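Local coordinates for protein BA_2500 (Bacillus anthracis, PDB 4GUC) that is of unknown function but belongs to a family of small beta-rich domains grouped with the early-set, immunoglobulin-like folds, at residues 11-16 and 20-25; 44-49 and 104-109; 70-75 and 98-103. One frame throughout, in Å; residues are numbered along the deposited sequence. Where two conformers were deposited one is given.

Interaction 1. Residues 11-16 and 20-25; sequences WRWQNY and HHNADF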
loop_
_atom_site.group_PDB
_atom_site.type_symbol
_atom_site.label_atom_id
_atom_site.label_comp_id
_atom_site.label_asym_id
_atom_site.label_seq_id
_atom_site.Cartn_x
_atom_site.Cartn_y
_atom_site.Cartn_z
ATOM N N TRP A 11 3.159 10.197 5.235
ATOM C CA TRP A 11 1.730 9.878 5.341
ATOM C C TRP A 11 1.255 9.871 6.790
ATOM O O TRP A 11 2.017 9.644 7.721
ATOM C CB TRP A 11 1.407 8.666 4.490
ATOM C CG TRP A 11 1.415 8.995 3.016
ATOM C CD1 TRP A 11 1.965 10.085 2.384
ATOM C CD2 TRP A 11 1.016 8.097 1.979
ATOM N NE1 TRP A 11 1.835 9.956 1.016
ATOM C CE2 TRP A 11 1.255 8.742 0.740
ATOM C CE3 TRP A 11 0.402 6.846 1.974
ATOM C CZ2 TRP A 11 0.929 8.141 -0.487
ATOM C CZ3 TRP A 11 0.115 6.257 0.762
ATOM C CH2 TRP A 11 0.370 6.904 -0.435
ATOM N N ARG A 12 -0.035 10.085 6.973
ATOM C CA ARG A 12 -0.577 10.205 8.314
ATOM C C ARG A 12 -0.453 8.993 9.247
ATOM O O ARG A 12 -0.066 9.159 10.404
ATOM C CB ARG A 12 -2.032 10.668 8.232
ATOM C CG ARG A 12 -2.575 11.132 9.586
ATOM C CD ARG A 12 -3.979 11.708 9.480
ATOM N NE ARG A 12 -4.041 12.819 8.537
ATOM C CZ ARG A 12 -3.810 14.096 8.842
ATOM N NH1 ARG A 12 -3.502 14.453 10.077
ATOM N NH2 ARG A 12 -3.903 15.020 7.903
ATOM N N TRP A 13 -0.756 7.798 8.756
ATOM C CA TRP A 13 -0.713 6.587 9.582
ATOM C C TRP A 13 0.525 5.748 9.308
ATOM O O TRP A 13 0.663 5.154 8.233
ATOM C CB TRP A 13 -1.979 5.776 9.319
ATOM C CG TRP A 13 -3.222 6.592 9.405
ATOM C CD1 TRP A 13 -4.095 6.866 8.388
ATOM C CD2 TRP A 13 -3.685 7.329 10.541
ATOM N NE1 TRP A 13 -5.107 7.674 8.844
ATOM C CE2 TRP A 13 -4.873 7.976 10.161
ATOM C CE3 TRP A 13 -3.228 7.474 11.859
ATOM C CZ2 TRP A 13 -5.603 8.775 11.050
ATOM C CZ3 TRP A 13 -3.957 8.262 12.749
ATOM C CH2 TRP A 13 -5.130 8.908 12.337
ATOM N N GLN A 14 1.398 5.628 10.303
ATOM C CA GLN A 14 2.632 4.856 10.138
ATOM C C GLN A 14 2.681 3.682 11.098
ATOM O O GLN A 14 3.737 3.125 11.359
ATOM C CB GLN A 14 3.844 5.742 10.396
ATOM C CG GLN A 14 3.900 7.022 9.576
ATOM C CD GLN A 14 4.177 6.798 8.146
ATOM O OE1 GLN A 14 4.835 5.833 7.765
ATOM N NE2 GLN A 14 3.716 7.719 7.323
ATOM N N ASN A 15 1.531 3.365 11.671
ATOM C CA ASN A 15 1.379 2.245 12.566
ATOM C C ASN A 15 0.171 1.451 12.059
ATOM O O ASN A 15 -0.869 2.054 11.784
ATOM C CB ASN A 15 1.178 2.825 13.974
ATOM C CG ASN A 15 0.867 1.816 14.962
ATOM O OD1 ASN A 15 -0.301 1.406 15.058
ATOM N ND2 ASN A 15 1.830 1.491 15.813
ATOM N N TYR A 16 0.299 0.118 11.980
ATOM C CA TYR A 16 -0.779 -0.714 11.439
ATOM C C TYR A 16 -2.065 -0.589 12.259
ATOM O O TYR A 16 -3.147 -0.503 11.691
ATOM C CB TYR A 16 -0.380 -2.164 11.190
ATOM C CG TYR A 16 -1.418 -2.899 10.386
ATOM C CD1 TYR A 16 -1.392 -2.859 8.989
ATOM C CD2 TYR A 16 -2.444 -3.595 10.994
ATOM C CE1 TYR A 16 -2.347 -3.499 8.233
ATOM C CE2 TYR A 16 -3.389 -4.232 10.250
ATOM C CZ TYR A 16 -3.358 -4.196 8.870
ATOM O OH TYR A 16 -4.339 -4.845 8.116
ATOM N N HIS A 20 -5.455 0.602 10.457
ATOM C CA HIS A 20 -6.609 -0.273 10.466
ATOM C C HIS A 20 -7.789 0.327 11.189
ATOM O O HIS A 20 -8.926 -0.085 10.936
ATOM C CB HIS A 20 -6.118 -1.619 11.037
ATOM C CG HIS A 20 -7.118 -2.715 11.121
ATOM N ND1 HIS A 20 -7.787 -3.194 10.023
ATOM C CD2 HIS A 20 -7.388 -3.571 12.134
ATOM C CE1 HIS A 20 -8.518 -4.233 10.378
ATOM N NE2 HIS A 20 -8.284 -4.494 11.651
ATOM N N HIS A 21 -7.563 1.271 12.082
ATOM C CA HIS A 21 -8.653 1.902 12.820
ATOM C C HIS A 21 -9.049 3.281 12.277
ATOM O O HIS A 21 -9.922 3.939 12.838
ATOM C CB HIS A 21 -8.332 1.917 14.332
ATOM C CG HIS A 21 -8.404 0.549 14.946
ATOM N ND1 HIS A 21 -7.365 -0.352 14.876
ATOM C CD2 HIS A 21 -9.408 -0.086 15.605
ATOM C CE1 HIS A 21 -7.724 -1.481 15.462
ATOM N NE2 HIS A 21 -8.949 -1.340 15.929
ATOM N N ASN A 22 -8.422 3.710 11.191
ATOM C CA ASN A 22 -8.736 5.025 10.584
ATOM C C ASN A 22 -8.937 5.037 9.084
ATOM O O ASN A 22 -9.847 5.703 8.587
ATOM C CB ASN A 22 -7.625 5.985 10.987
ATOM C CG ASN A 22 -7.730 6.343 12.436
ATOM O OD1 ASN A 22 -8.572 7.162 12.809
ATOM N ND2 ASN A 22 -6.881 5.765 13.274
ATOM N N ALA A 23 -8.110 4.332 8.345
ATOM C CA ALA A 23 -8.246 4.332 6.893
ATOM C C ALA A 23 -9.405 3.484 6.455
ATOM O O ALA A 23 -9.832 2.584 7.177
ATOM C CB ALA A 23 -6.944 3.829 6.210
ATOM N N ASP A 24 -9.918 3.748 5.272
ATOM C CA ASP A 24 -11.015 2.958 4.744
ATOM C C ASP A 24 -10.521 1.749 3.997
ATOM O O ASP A 24 -9.676 1.839 3.125
ATOM C CB ASP A 24 -11.878 3.768 3.779
ATOM C CG ASP A 24 -12.878 4.685 4.472
ATOM O OD1 ASP A 24 -12.915 4.803 5.720
ATOM O OD2 ASP A 24 -13.678 5.275 3.722
ATOM N N PHE A 25 -11.038 0.586 4.342
ATOM C CA PHE A 25 -10.693 -0.626 3.643
ATOM C C PHE A 25 -11.420 -0.692 2.305
ATOM O O PHE A 25 -12.633 -0.441 2.235
ATOM C CB PHE A 25 -11.051 -1.873 4.438
ATOM C CG PHE A 25 -10.934 -3.127 3.622
ATOM C CD1 PHE A 25 -9.700 -3.623 3.264
ATOM C CD2 PHE A 25 -12.050 -3.829 3.243
ATOM C CE1 PHE A 25 -9.595 -4.752 2.485
ATOM C CE2 PHE A 25 -11.934 -4.965 2.470
ATOM C CZ PHE A 25 -10.693 -5.429 2.109
#

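Interaction 2. Residues 44-49 and 104-109; sequences IYTGGK and MKLGEN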
loop_
_atom_site.group_PDB
_atom_site.type_symbol
_atom_site.label_atom_id
_atom_site.label_comp_id
_atom_site.label_asym_id
_atom_site.label_seq_id
_atom_site.Cartn_x
_atom_site.Cartn_y
_atom_site.Cartn_z
ATOM N N ILE A 44 -8.411 1.166 -9.510
ATOM C CA ILE A 44 -9.268 1.724 -8.473
ATOM C C ILE A 44 -9.943 3.009 -8.893
ATOM O O ILE A 44 -9.298 3.870 -9.529
ATOM C CB ILE A 44 -8.331 2.106 -7.260
ATOM C CG1 ILE A 44 -7.446 0.915 -6.852
ATOM C CG2 ILE A 44 -9.154 2.587 -6.095
ATOM C CD1 ILE A 44 -6.427 1.204 -5.762
ATOM N N TYR A 45 -11.226 3.174 -8.581
ATOM C CA TYR A 45 -11.914 4.429 -8.862
ATOM C C TYR A 45 -11.340 5.515 -7.942
ATOM O O TYR A 45 -11.347 5.340 -6.710
ATOM C CB TYR A 45 -13.420 4.318 -8.631
ATOM C CG TYR A 45 -14.133 5.661 -8.666
ATOM C CD1 TYR A 45 -14.267 6.377 -9.865
ATOM C CD2 TYR A 45 -14.719 6.213 -7.511
ATOM C CE1 TYR A 45 -14.899 7.559 -9.926
ATOM C CE2 TYR A 45 -15.377 7.417 -7.574
ATOM C CZ TYR A 45 -15.486 8.092 -8.791
ATOM O OH TYR A 45 -16.172 9.308 -8.852
ATOM N N THR A 46 -10.894 6.640 -8.487
ATOM C CA THR A 46 -10.296 7.711 -7.681
ATOM C C THR A 46 -10.990 9.069 -7.758
ATOM O O THR A 46 -10.536 10.065 -7.206
ATOM C CB THR A 46 -8.821 7.802 -7.970
ATOM O OG1 THR A 46 -8.584 7.911 -9.373
ATOM C CG2 THR A 46 -8.070 6.536 -7.484
ATOM N N GLY A 47 -12.112 9.137 -8.449
ATOM C CA GLY A 47 -12.884 10.357 -8.478
ATOM C C GLY A 47 -12.479 11.424 -9.466
ATOM O O GLY A 47 -11.563 11.250 -10.238
ATOM N N GLY A 48 -13.148 12.572 -9.368
ATOM C CA GLY A 48 -12.949 13.675 -10.280
ATOM C C GLY A 48 -12.248 14.906 -9.819
ATOM O O GLY A 48 -12.392 15.946 -10.460
ATOM N N LYS A 49 -11.471 14.817 -8.746
ATOM C CA LYS A 49 -10.761 16.008 -8.288
ATOM C C LYS A 49 -9.335 15.788 -7.743
ATOM O O LYS A 49 -8.585 16.738 -7.642
ATOM C CB LYS A 49 -11.590 16.818 -7.299
ATOM C CG LYS A 49 -11.771 16.192 -5.987
ATOM C CD LYS A 49 -12.629 17.106 -5.069
ATOM C CE LYS A 49 -12.797 16.508 -3.671
ATOM N NZ LYS A 49 -11.483 16.370 -2.921
HETATM N N MSE A 104 -3.403 3.684 -0.158
HETATM C CA MSE A 104 -3.610 4.717 -1.140
HETATM C C MSE A 104 -3.960 6.031 -0.483
HETATM O O MSE A 104 -4.812 6.071 0.430
HETATM C CB MSE A 104 -4.718 4.355 -2.131
HETATM C CG MSE A 104 -4.888 5.400 -3.263
HETATM SE SE MSE A 104 -6.179 5.016 -4.620
HETATM C CE MSE A 104 -7.759 5.209 -3.568
ATOM N N LYS A 105 -3.272 7.096 -0.885
ATOM C CA LYS A 105 -3.576 8.446 -0.428
ATOM C C LYS A 105 -4.331 9.092 -1.606
ATOM O O LYS A 105 -3.857 9.063 -2.756
ATOM C CB LYS A 105 -2.340 9.241 -0.103
ATOM C CG LYS A 105 -2.670 10.698 0.379
ATOM C CD LYS A 105 -1.427 11.416 0.763
ATOM C CE LYS A 105 -1.670 12.840 1.243
ATOM N NZ LYS A 105 -2.192 13.732 0.167
ATOM N N LEU A 106 -5.492 9.683 -1.322
ATOM C CA LEU A 106 -6.314 10.335 -2.363
ATOM C C LEU A 106 -6.789 11.605 -1.704
ATOM O O LEU A 106 -7.690 11.594 -0.865
ATOM C CB LEU A 106 -7.474 9.460 -2.778
ATOM C CG LEU A 106 -8.313 9.932 -3.946
ATOM C CD1 LEU A 106 -7.488 9.959 -5.241
ATOM C CD2 LEU A 106 -9.551 9.039 -4.095
ATOM N N GLY A 107 -6.180 12.717 -2.068
ATOM C CA GLY A 107 -6.529 13.975 -1.386
ATOM C C GLY A 107 -6.103 13.852 0.072
ATOM O O GLY A 107 -5.015 13.385 0.367
ATOM N N GLU A 108 -6.986 14.214 1.000
ATOM C CA GLU A 108 -6.678 14.136 2.425
ATOM C C GLU A 108 -7.093 12.792 3.031
ATOM O O GLU A 108 -6.925 12.584 4.239
ATOM C CB GLU A 108 -7.474 15.218 3.174
ATOM C CG GLU A 108 -7.223 16.648 2.771
ATOM C CD GLU A 108 -5.865 17.172 3.204
ATOM O OE1 GLU A 108 -5.082 16.381 3.789
ATOM O OE2 GLU A 108 -5.601 18.388 2.997
ATOM N N ASN A 109 -7.606 11.868 2.216
ATOM C CA ASN A 109 -8.100 10.589 2.710
ATOM C C ASN A 109 -7.188 9.420 2.403
ATOM O O ASN A 109 -6.424 9.432 1.437
ATOM C CB ASN A 109 -9.491 10.352 2.101
ATOM C CG ASN A 109 -10.506 11.429 2.512
ATOM O OD1 ASN A 109 -10.495 11.923 3.646
ATOM N ND2 ASN A 109 -11.355 11.820 1.576
#

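Interaction 3. Residues 70-75 and 98-103; sequences HRYKTI and GTYVAV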
loop_
_atom_site.group_PDB
_atom_site.type_symbol
_atom_site.label_atom_id
_atom_site.label_comp_id
_atom_site.label_asym_id
_atom_site.label_seq_id
_atom_site.Cartn_x
_atom_site.Cartn_y
_atom_site.Cartn_z
ATOM N N HIS A 70 7.012 0.504 7.167
ATOM C CA HIS A 70 8.240 0.965 6.523
ATOM C C HIS A 70 8.021 0.939 5.034
ATOM O O HIS A 70 7.740 -0.116 4.458
ATOM C CB HIS A 70 9.349 0.018 6.977
ATOM C CG HIS A 70 9.371 -0.151 8.468
ATOM N ND1 HIS A 70 9.863 0.821 9.316
ATOM C CD2 HIS A 70 8.918 -1.150 9.264
ATOM C CE1 HIS A 70 9.730 0.413 10.568
ATOM N NE2 HIS A 70 9.162 -0.780 10.562
ATOM N N ARG A 71 8.151 2.081 4.378
ATOM C CA ARG A 71 7.899 2.175 2.947
ATOM C C ARG A 71 8.878 1.398 2.087
ATOM O O ARG A 71 10.085 1.559 2.216
ATOM C CB ARG A 71 7.918 3.648 2.509
ATOM C CG ARG A 71 7.429 3.835 1.041
ATOM C CD ARG A 71 7.542 5.248 0.534
ATOM N NE ARG A 71 8.928 5.711 0.477
ATOM C CZ ARG A 71 9.539 6.487 1.386
ATOM N NH1 ARG A 71 8.895 6.966 2.446
ATOM N NH2 ARG A 71 10.814 6.816 1.220
ATOM N N TYR A 72 8.361 0.513 1.241
ATOM C CA TYR A 72 9.163 -0.259 0.287
ATOM C C TYR A 72 9.000 0.245 -1.136
ATOM O O TYR A 72 9.916 0.086 -1.956
ATOM C CB TYR A 72 8.875 -1.782 0.364
ATOM C CG TYR A 72 9.815 -2.491 1.314
ATOM C CD1 TYR A 72 9.835 -2.188 2.672
ATOM C CD2 TYR A 72 10.678 -3.475 0.851
ATOM C CE1 TYR A 72 10.725 -2.807 3.535
ATOM C CE2 TYR A 72 11.549 -4.136 1.722
ATOM C CZ TYR A 72 11.563 -3.799 3.052
ATOM O OH TYR A 72 12.435 -4.437 3.931
ATOM N N LYS A 73 7.854 0.820 -1.473
ATOM C CA LYS A 73 7.642 1.293 -2.841
ATOM C C LYS A 73 6.563 2.335 -2.915
ATOM O O LYS A 73 5.578 2.244 -2.187
ATOM C CB LYS A 73 7.209 0.119 -3.732
ATOM C CG LYS A 73 7.358 0.334 -5.233
ATOM C CD LYS A 73 8.830 0.390 -5.640
ATOM C CE LYS A 73 9.029 0.642 -7.121
ATOM N NZ LYS A 73 10.495 0.628 -7.452
ATOM N N THR A 74 6.735 3.320 -3.803
ATOM C CA THR A 74 5.733 4.374 -4.076
ATOM C C THR A 74 5.352 4.092 -5.532
ATOM O O THR A 74 6.221 4.001 -6.416
ATOM C CB THR A 74 6.282 5.793 -3.933
ATOM O OG1 THR A 74 6.745 5.955 -2.595
ATOM C CG2 THR A 74 5.184 6.786 -4.233
ATOM N N ILE A 75 4.062 3.948 -5.797
ATOM C CA ILE A 75 3.565 3.614 -7.126
ATOM C C ILE A 75 2.606 4.694 -7.639
ATOM O O ILE A 75 1.604 5.056 -6.982
ATOM C CB ILE A 75 2.789 2.273 -7.095
ATOM C CG1 ILE A 75 3.525 1.182 -6.294
ATOM C CG2 ILE A 75 2.470 1.814 -8.524
ATOM C CD1 ILE A 75 2.729 -0.156 -6.174
ATOM N N GLY A 98 7.878 -11.411 4.388
ATOM C CA GLY A 98 7.268 -10.840 5.581
ATOM C C GLY A 98 5.856 -10.383 5.308
ATOM O O GLY A 98 5.234 -10.845 4.346
ATOM N N THR A 99 5.360 -9.491 6.163
ATOM C CA THR A 99 4.003 -8.964 6.086
ATOM C C THR A 99 4.038 -7.541 5.566
ATOM O O THR A 99 4.865 -6.730 5.989
ATOM C CB THR A 99 3.320 -9.041 7.458
ATOM O OG1 THR A 99 3.307 -10.412 7.885
ATOM C CG2 THR A 99 1.905 -8.510 7.432
ATOM N N TYR A 100 3.135 -7.235 4.632
ATOM C CA TYR A 100 3.048 -5.926 3.962
ATOM C C TYR A 100 1.638 -5.412 3.878
ATOM O O TYR A 100 0.711 -6.153 4.188
ATOM C CB TYR A 100 3.608 -6.090 2.541
ATOM C CG TYR A 100 5.100 -6.366 2.496
ATOM C CD1 TYR A 100 5.608 -7.637 2.708
ATOM C CD2 TYR A 100 6.001 -5.345 2.216
ATOM C CE1 TYR A 100 6.988 -7.895 2.686
ATOM C CE2 TYR A 100 7.370 -5.589 2.181
ATOM C CZ TYR A 100 7.862 -6.867 2.432
ATOM O OH TYR A 100 9.237 -7.099 2.380
ATOM N N VAL A 101 1.496 -4.150 3.474
ATOM C CA VAL A 101 0.170 -3.559 3.290
ATOM C C VAL A 101 0.243 -2.502 2.226
ATOM O O VAL A 101 1.251 -1.800 2.113
ATOM C CB VAL A 101 -0.443 -2.959 4.599
ATOM C CG1 VAL A 101 0.413 -1.865 5.187
ATOM C CG2 VAL A 101 -1.897 -2.476 4.377
ATOM N N ALA A 102 -0.794 -2.422 1.382
ATOM C CA ALA A 102 -0.881 -1.413 0.338
ATOM C C ALA A 102 -1.830 -0.322 0.829
ATOM O O ALA A 102 -2.952 -0.604 1.284
ATOM C CB ALA A 102 -1.368 -1.994 -0.991
ATOM N N VAL A 103 -1.374 0.925 0.724
ATOM C CA VAL A 103 -2.123 2.086 1.164
ATOM C C VAL A 103 -2.223 3.098 0.037
ATOM O O VAL A 103 -1.233 3.335 -0.656
ATOM C CB VAL A 103 -1.409 2.774 2.380
ATOM C CG1 VAL A 103 -2.125 4.022 2.854
ATOM C CG2 VAL A 103 -1.247 1.766 3.526
#

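Interaction 1. Residues 11-16 and 20-25
The indole of W13 and the carboxamide of N22 lie one against the other like two plates, their planes only 11° apart. N22 comes in over a single face of the ring, displaced toward the six-membered rim: its CB is 3.4 Å from CZ2 of W13, and its CG sits 3.5 Å from the same carbon. The amide then continues across the benzene half, bringing ND2 of N22 to 3.7 Å from CH2 of W13. On the opposite face R12, in one of its two conformers, places CG over the centre of the W13 ring, 3.9 Å above the plane, so the indole is sandwiched. In W13 the ring is turned to stand beside the backbone N, anti to the carbonyl carbon (chi1 -49°), and this swings the indole toward N22. The amide nitrogen of N22 is satisfied elsewhere, by the carbonyl of L18, a bond that should limit rotation of the amide and so keep it flat on the indole.

The contact spans a short helix that begins at Y16. N15 occupies the N-cap, its OD1 accepting from the backbone N of L18, and the i to i+4 bond from N of H20 to O of Y16 (2.8 Å) belongs to the same helix. Y16 and H20, one turn apart, therefore project from neighbouring positions along it, and CB of H20 meets CE2 of Y16 obliquely at 3.9 Å. Their rings are tilted by 23° but slid so far apart, with centroids separated by 5.6 Å, that they hardly overlap; this is a side-by-side arrangement rather than a full stack. Both polar ends turn to strand 109-119 instead: OH of Y16 bonds to the backbone N of S115, and ND1 of H20 to OH of Y112.

Interaction 2. Residues 44-49 and 104-109
L106, whose methyls lean on T46 across the contact, donates its backbone N to the carbonyl O of N109 at 2.9 Å, and its own carbonyl accepts a bond from N of N109. The pair closes a type II' turn with G107 and E108 at its corners, the tight hairpin joining strands 98-106 and 109-119. K105, one residue before the turn, sends NZ forward to O of G107, also at 2.9 Å, over the end of the hairpin.

From this scaffold the side chains of M104 and L106 face residues 44-46. Both methyls of L106 sit against the carbonyl O of T46, with CD2 of L106 3.4 Å from it, and CD1 also reaches CB of T46 at 3.7 Å. T46 meets M104, a selenomethionine in the crystal, through its methyl, with CG2 3.8 Å from SE. Its OG1 takes the crowded position between backbone N and carbonyl carbon (chi1 52°), making a weak hydrogen bond to O of N83 and leaving the methyl to meet the selenium. The M104 chain is extended as far as SE and bends only at its last torsion (69°), bringing CE to 3.9 Å from CG2 of I44; CD1 of I44 lies on the selenium itself. I44 and M104 lie alongside each other, running opposite ways.

I44 is paired with G85 in the small sheet of strands 39-45 and 84-90, and M104 with Y111 in the larger mixed sheet, so the contact bridges the two sheets, consistent with a sandwich of the early-set kind. No hydrogen bond crosses between the segments: the sheets meet here through methyl and selenium surfaces, with the T46 carbonyl O the one polar atom lying against them, held by fit and by exclusion of water.

Interaction 3. Residues 70-75 and 98-103
Y100 meets Y72 edge-on, and its side chain can be followed outward from strand 98-106. With chi1 of -68° the ring leaves CB on the far side from the carbonyl carbon and is carried toward strand 69-76. Within the ring, CE2 of Y100 makes the aromatic contact, 4.0 Å from CG of Y72, with CD2 of Y72 only slightly farther. Beyond it, OH of Y100 hangs over the same face, 3.8 Å from CE2 of Y72. The planes stand at 90° with centroids 5.5 Å apart, a T-shaped pair in which Y100 supplies the edge and Y72 the face, the approach being offset toward the rim. Along the way the Y100 ring also rests on I56, Y95, F116 and I118.

The two strands are not neighbours: strand 53-59 lies between them, antiparallel to both, and the tyrosines reach across it. Opposite I56 on that strand, Y72 and K73 form a classic beta bulge, an extra residue that interrupts the regular pairing. Y72 itself stands at an uncommon first torsion of -92°, which sets its face toward the edge of Y100.

Both hydroxyls bond N96, and that of Y100 also Q58: OH of Y100 pairs with the backbone O of N96 and with NE2 of Q58, while OH of Y72 pairs with OD1 of N96. The two phenols thus share an asparagine, which should fix where the ring ends lie. Nothing polar joins the segments directly, and the T-shaped geometry is consistent with the weakly positive C-H edge at CE2 of Y100 facing the pi cloud of Y72, together with dispersion, while N96 and Q58 provide the polar tether.

All three contacts converge on strand 98-106. Interaction 3 uses its first six residues, interaction 2 its last three together with the hairpin that follows; their centres are about 18 Å apart and the segments touch only where they adjoin in sequence. Interaction 1 packs over this strand: CZ2 of W11 lies 3.5 Å from CB of K105 in interaction 2, and CZ3 of W11 is 3.5 Å from O of V103 in interaction 3. Further along, CE1 of Y16 reaches CG2 of V101 at 4.0 Å. No active site is known; a glycerol, probably from the crystallisation liquor, lies about 4 Å from the L106 side chain.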